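Local atomic coordinates of 14-3-3 protein (Cryptosporidium parvum, PDB entry 3EFZ), a protein that probably binds phosphoserine-containing partner proteins and so takes part in cell signalling, as other members of the 14-3-3 family do. Residues B[211-216]-B[253-258]; B[173-178]-B[199-204]. One frame throughout, in Å; residues are numbered along the deposited sequence.

Interaction 1 of 2, residues B[211-216]-B[253-258]; sequences GNPEGA and SQWEQG
W255 lays the benzene end of its indole against P213, joining the last turn of helix 239-256 to the first turn of helix 213-228 at the surface of this all-helical 14-3-3 fold. The contact is a CH-pi one. P213 CB stands over one face of the six-membered ring, 3.8 Å from its centroid and 22° off the ring normal, displaced toward the rim on the side of CZ3 and CH2. P213 CB is 3.6 Å from W255 CZ3, while P213 CG lies farther off, so the pyrrolidine meets the indole through one corner and the two side chains run obliquely to each other. The ring reaches this place because CG of W255 is anti to its backbone nitrogen (chi1 166°), which sends the indole out from its own helix toward the neighbouring one.

E214 touches the same ring by its backbone and the root of its side chain. E214 N is 3.8 Å from W255 CZ2, on an oblique approach, and E214 CB is 4.0 Å from that carbon. Beyond CG the glutamate chain is extended, and its carboxylate has a long, weak ion pair with K218. No hydrogen bond crosses between the segments. M217, a turn beyond P213 in helix 213-228, also packs on W255, and Y207 of helix 193-207 packs on P213.

The proline sits in a capped helix start: N212 occupies the N-cap position, and its OD1 accepts from G215 N at 3.0 Å, the donor standing 59° out of the carbonyl plane.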
loop_
_atom_site.group_PDB
_atom_site.type_symbol
_atom_site.label_atom_id
_atom_site.label_comp_id
_atom_site.label_asym_id
_atom_site.label_seq_id
_atom_site.Cartn_x
_atom_site.Cartn_y
_atom_site.Cartn_z
ATOM N N GLY B 211 7.011 -20.836 17.436
ATOM C CA GLY B 211 6.270 -21.263 18.625
ATOM C C GLY B 211 7.126 -21.334 19.874
ATOM O O GLY B 211 6.937 -22.226 20.707
ATOM N N ASN B 212 8.064 -20.391 20.007
ATOM C CA ASN B 212 9.010 -20.382 21.127
ATOM C C ASN B 212 9.057 -19.000 21.806
ATOM O O ASN B 212 10.050 -18.282 21.681
ATOM C CB ASN B 212 10.400 -20.824 20.629
ATOM C CG ASN B 212 11.448 -20.907 21.737
ATOM O OD1 ASN B 212 11.136 -20.910 22.939
ATOM N ND2 ASN B 212 12.709 -20.985 21.329
ATOM N N PRO B 213 7.981 -18.626 22.529
ATOM C CA PRO B 213 7.880 -17.262 23.059
ATOM C C PRO B 213 8.927 -16.932 24.128
ATOM O O PRO B 213 9.331 -15.777 24.249
ATOM C CB PRO B 213 6.466 -17.210 23.655
ATOM C CG PRO B 213 5.755 -18.419 23.121
ATOM C CD PRO B 213 6.814 -19.441 22.909
ATOM N N GLU B 214 9.351 -17.943 24.886
ATOM C CA GLU B 214 10.373 -17.783 25.920
ATOM C C GLU B 214 11.751 -17.587 25.291
ATOM O O GLU B 214 12.489 -16.675 25.674
ATOM C CB GLU B 214 10.363 -18.978 26.888
ATOM C CG GLU B 214 11.210 -18.767 28.148
ATOM C CD GLU B 214 11.008 -19.842 29.210
ATOM O OE1 GLU B 214 11.923 -20.014 30.047
ATOM O OE2 GLU B 214 9.941 -20.506 29.225
ATOM N N GLY B 215 12.077 -18.429 24.309
ATOM C CA GLY B 215 13.311 -18.287 23.534
ATOM C C GLY B 215 13.371 -16.920 22.875
ATOM O O GLY B 215 14.428 -16.287 22.830
ATOM N N ALA B 216 12.215 -16.470 22.383
ATOM C CA ALA B 216 12.046 -15.141 21.791
ATOM C C ALA B 216 12.357 -14.012 22.787
ATOM O O ALA B 216 13.073 -13.054 22.456
ATOM C CB ALA B 216 10.623 -14.985 21.240
ATOM N N SER B 253 8.112 -7.454 28.657
ATOM C CA SER B 253 7.364 -7.202 29.898
ATOM C C SER B 253 5.944 -7.770 29.854
ATOM O O SER B 253 5.493 -8.367 30.829
ATOM C CB SER B 253 7.345 -5.709 30.257
ATOM O OG SER B 253 6.225 -5.054 29.691
ATOM N N GLN B 254 5.256 -7.588 28.725
ATOM C CA GLN B 254 3.936 -8.196 28.498
ATOM C C GLN B 254 3.982 -9.721 28.628
ATOM O O GLN B 254 3.051 -10.338 29.161
ATOM C CB GLN B 254 3.384 -7.810 27.124
ATOM C CG GLN B 254 2.842 -6.390 27.036
ATOM C CD GLN B 254 2.766 -5.871 25.601
ATOM O OE1 GLN B 254 3.080 -6.587 24.646
ATOM N NE2 GLN B 254 2.352 -4.615 25.448
ATOM N N TRP B 255 5.069 -10.318 28.140
ATOM C CA TRP B 255 5.317 -11.752 28.290
ATOM C C TRP B 255 5.655 -12.119 29.744
ATOM O O TRP B 255 5.136 -13.104 30.280
ATOM C CB TRP B 255 6.428 -12.202 27.328
ATOM C CG TRP B 255 6.985 -13.563 27.624
ATOM C CD1 TRP B 255 8.194 -13.846 28.192
ATOM C CD2 TRP B 255 6.349 -14.825 27.381
ATOM N NE1 TRP B 255 8.355 -15.205 28.313
ATOM C CE2 TRP B 255 7.238 -15.831 27.826
ATOM C CE3 TRP B 255 5.114 -15.206 26.834
ATOM C CZ2 TRP B 255 6.932 -17.198 27.740
ATOM C CZ3 TRP B 255 4.809 -16.566 26.749
ATOM C CH2 TRP B 255 5.717 -17.545 27.200
ATOM N N GLU B 256 6.516 -11.315 30.370
ATOM C CA GLU B 256 6.914 -11.503 31.768
ATOM C C GLU B 256 5.744 -11.313 32.739
ATOM O O GLU B 256 5.717 -11.918 33.814
ATOM C CB GLU B 256 8.063 -10.556 32.135
ATOM C CG GLU B 256 9.446 -11.023 31.670
ATOM C CD GLU B 256 10.574 -10.090 32.101
ATOM O OE1 GLU B 256 10.340 -9.204 32.952
ATOM O OE2 GLU B 256 11.703 -10.245 31.589
ATOM N N GLN B 257 4.788 -10.468 32.352
ATOM C CA GLN B 257 3.566 -10.245 33.127
ATOM C C GLN B 257 2.399 -10.973 32.457
ATOM O O GLN B 257 1.566 -10.361 31.781
ATOM C CB GLN B 257 3.278 -8.745 33.276
ATOM C CG GLN B 257 4.375 -7.971 34.004
ATOM C CD GLN B 257 4.289 -6.466 33.783
ATOM O OE1 GLN B 257 5.088 -5.889 33.034
ATOM N NE2 GLN B 257 3.317 -5.823 34.436
ATOM N N GLY B 258 2.367 -12.291 32.639
ATOM C CA GLY B 258 1.357 -13.147 32.025
ATOM C C GLY B 258 1.980 -14.226 31.160
ATOM O O GLY B 258 2.232 -15.338 31.625
#

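Interaction 2 of 2, residues B[173-178]-B[199-204]; sequences EFYEDA and ILNYTI
Y175 and Y202 pack against each other where helices 161-185 and 193-207 run nearly antiparallel, their local axes 10.0 Å apart at an angle of 155°. The two ring planes are 30° apart but slid so far that the rings barely overlap. Instead, Y175 CB sits over the face of Y202, 4.1 Å from its centroid, and Y175 CD2 meets Y202 CD1 at 3.8 Å. In turn the Y175 ring lies with one face against the backbone of N201 and Y202. Y175 OH passes N201 CB at 3.5 Å, the phenol crossing that side chain at about a right angle.

A chi1 of -166° turns the Y202 phenol away from its own backbone N, and it reaches across to E176 of helix 161-185, whose extended chain brings up its carboxylate. Y202 OH donates to E176 OE2 over a short 2.5 Å, from above the carboxylate plane.

Farther out, Y175 OH hydrogen-bonds D150 and R153, and N201 ND2 also bonds D150 OD1. R153 is a predicted phosphoserine-contacting residue, so Y175 probably helps to position it in the 14-3-3 ligand groove. Helix 138-158, which carries D150 and R153, lies beside Y175 and N201, while the Y202 ring has a cation-pi contact with K206 and meets F219 of helix 213-228 edge-to-face.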
loop_
_atom_site.group_PDB
_atom_site.type_symbol
_atom_site.label_atom_id
_atom_site.label_comp_id
_atom_site.label_asym_id
_atom_site.label_seq_id
_atom_site.Cartn_x
_atom_site.Cartn_y
_atom_site.Cartn_z
ATOM N N GLU B 173 17.778 -18.488 8.270
ATOM C CA GLU B 173 18.996 -18.246 7.494
ATOM C C GLU B 173 19.241 -16.754 7.208
ATOM O O GLU B 173 20.330 -16.240 7.483
ATOM C CB GLU B 173 18.904 -18.928 6.128
ATOM C CG GLU B 173 18.653 -20.418 6.084
ATOM C CD GLU B 173 18.574 -20.914 4.629
ATOM O OE1 GLU B 173 17.667 -21.738 4.312
ATOM O OE2 GLU B 173 19.425 -20.470 3.801
ATOM N N PHE B 174 18.230 -16.088 6.627
ATOM C CA PHE B 174 18.337 -14.680 6.197
ATOM C C PHE B 174 18.569 -13.725 7.353
ATOM O O PHE B 174 19.397 -12.828 7.244
ATOM C CB PHE B 174 17.113 -14.227 5.363
ATOM C CG PHE B 174 17.057 -14.827 3.958
ATOM C CD1 PHE B 174 15.831 -15.133 3.361
ATOM C CD2 PHE B 174 18.228 -15.092 3.247
ATOM C CE1 PHE B 174 15.767 -15.678 2.064
ATOM C CE2 PHE B 174 18.191 -15.639 1.955
ATOM C CZ PHE B 174 16.959 -15.936 1.359
ATOM N N TYR B 175 17.826 -13.920 8.444
ATOM C CA TYR B 175 17.987 -13.128 9.660
ATOM C C TYR B 175 19.365 -13.312 10.266
ATOM O O TYR B 175 19.994 -12.348 10.647
ATOM C CB TYR B 175 16.921 -13.491 10.709
ATOM C CG TYR B 175 15.549 -12.964 10.374
ATOM C CD1 TYR B 175 15.395 -11.682 9.858
ATOM C CD2 TYR B 175 14.392 -13.741 10.588
ATOM C CE1 TYR B 175 14.132 -11.175 9.531
ATOM C CE2 TYR B 175 13.116 -13.234 10.276
ATOM C CZ TYR B 175 13.001 -11.949 9.741
ATOM O OH TYR B 175 11.777 -11.411 9.420
ATOM N N GLU B 176 19.833 -14.550 10.352
ATOM C CA GLU B 176 21.143 -14.801 10.933
ATOM C C GLU B 176 22.267 -14.267 10.055
ATOM O O GLU B 176 23.262 -13.778 10.583
ATOM C CB GLU B 176 21.325 -16.277 11.292
ATOM C CG GLU B 176 20.547 -16.624 12.559
ATOM C CD GLU B 176 20.634 -18.075 12.950
ATOM O OE1 GLU B 176 21.269 -18.872 12.211
ATOM O OE2 GLU B 176 20.062 -18.424 14.012
ATOM N N ASP B 177 22.076 -14.321 8.733
ATOM C CA ASP B 177 23.047 -13.787 7.768
ATOM C C ASP B 177 23.135 -12.264 7.869
ATOM O O ASP B 177 24.225 -11.705 7.989
ATOM C CB ASP B 177 22.699 -14.237 6.326
ATOM C CG ASP B 177 23.738 -13.795 5.290
ATOM O OD1 ASP B 177 23.414 -13.797 4.085
ATOM O OD2 ASP B 177 24.878 -13.451 5.670
ATOM N N ALA B 178 21.981 -11.614 7.861
ATOM C CA ALA B 178 21.880 -10.159 8.041
ATOM C C ALA B 178 22.464 -9.705 9.390
ATOM O O ALA B 178 23.251 -8.767 9.439
ATOM C CB ALA B 178 20.426 -9.708 7.893
ATOM N N ILE B 199 16.975 -7.826 14.845
ATOM C CA ILE B 199 16.685 -8.529 16.095
ATOM C C ILE B 199 15.178 -8.667 16.321
ATOM O O ILE B 199 14.697 -9.752 16.667
ATOM C CB ILE B 199 17.355 -7.803 17.317
ATOM C CG1 ILE B 199 18.892 -7.784 17.185
ATOM C CG2 ILE B 199 16.877 -8.393 18.682
ATOM C CD1 ILE B 199 19.605 -9.110 17.546
ATOM N N LEU B 200 14.448 -7.566 16.125
ATOM C CA LEU B 200 13.010 -7.506 16.382
ATOM C C LEU B 200 12.209 -8.431 15.479
ATOM O O LEU B 200 11.327 -9.139 15.962
ATOM C CB LEU B 200 12.464 -6.069 16.268
ATOM C CG LEU B 200 10.932 -5.895 16.423
ATOM C CD1 LEU B 200 10.441 -6.211 17.841
ATOM C CD2 LEU B 200 10.447 -4.503 15.991
ATOM N N ASN B 201 12.504 -8.416 14.177
ATOM C CA ASN B 201 11.821 -9.296 13.239
ATOM C C ASN B 201 12.139 -10.786 13.455
ATOM O O ASN B 201 11.246 -11.641 13.338
ATOM C CB ASN B 201 12.072 -8.831 11.807
ATOM C CG ASN B 201 11.289 -7.561 11.470
ATOM O OD1 ASN B 201 10.821 -6.852 12.357
ATOM N ND2 ASN B 201 11.164 -7.264 10.196
ATOM N N TYR B 202 13.390 -11.073 13.807
ATOM C CA TYR B 202 13.812 -12.432 14.174
ATOM C C TYR B 202 13.121 -12.865 15.454
ATOM O O TYR B 202 12.677 -14.002 15.547
ATOM C CB TYR B 202 15.338 -12.508 14.326
ATOM C CG TYR B 202 15.956 -13.909 14.371
ATOM C CD1 TYR B 202 15.223 -15.050 14.028
ATOM C CD2 TYR B 202 17.289 -14.073 14.719
ATOM C CE1 TYR B 202 15.797 -16.316 14.060
ATOM C CE2 TYR B 202 17.876 -15.337 14.754
ATOM C CZ TYR B 202 17.120 -16.454 14.420
ATOM O OH TYR B 202 17.705 -17.705 14.450
ATOM N N THR B 203 13.041 -11.957 16.433
ATOM C CA THR B 203 12.281 -12.182 17.664
ATOM C C THR B 203 10.815 -12.508 17.358
ATOM O O THR B 203 10.266 -13.422 17.961
ATOM C CB THR B 203 12.364 -10.975 18.631
ATOM O OG1 THR B 203 13.722 -10.799 19.059
ATOM C CG2 THR B 203 11.486 -11.184 19.850
ATOM N N ILE B 204 10.214 -11.789 16.407
ATOM C CA ILE B 204 8.835 -12.054 15.963
ATOM C C ILE B 204 8.683 -13.464 15.355
ATOM O O ILE B 204 7.706 -14.188 15.668
ATOM C CB ILE B 204 8.322 -10.961 14.990
ATOM C CG1 ILE B 204 8.223 -9.606 15.700
ATOM C CG2 ILE B 204 6.967 -11.350 14.395
ATOM C CD1 ILE B 204 8.035 -8.421 14.746
#

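Interaction 2 is partly buried, about 9 Å from the centre of the chain, against about 19 Å for interaction 1, which lies at the surface; their centres are about 17 Å apart. They share no helix, but come in series: 173-178 and 199-204 belong to helices 161-185 and 193-207, and 211-216 and 253-258 to helices 213-228 and 239-256. The two pairs touch where A216 O packs against T203 CG2, 3.6 Å away. Both use an aromatic ring whose face takes an aliphatic CB, yet interaction 1 has no polar bond across it, whereas interaction 2 adds a tyrosine-carboxylate bond and links to the predicted phosphoserine site, from which interaction 1 is remote.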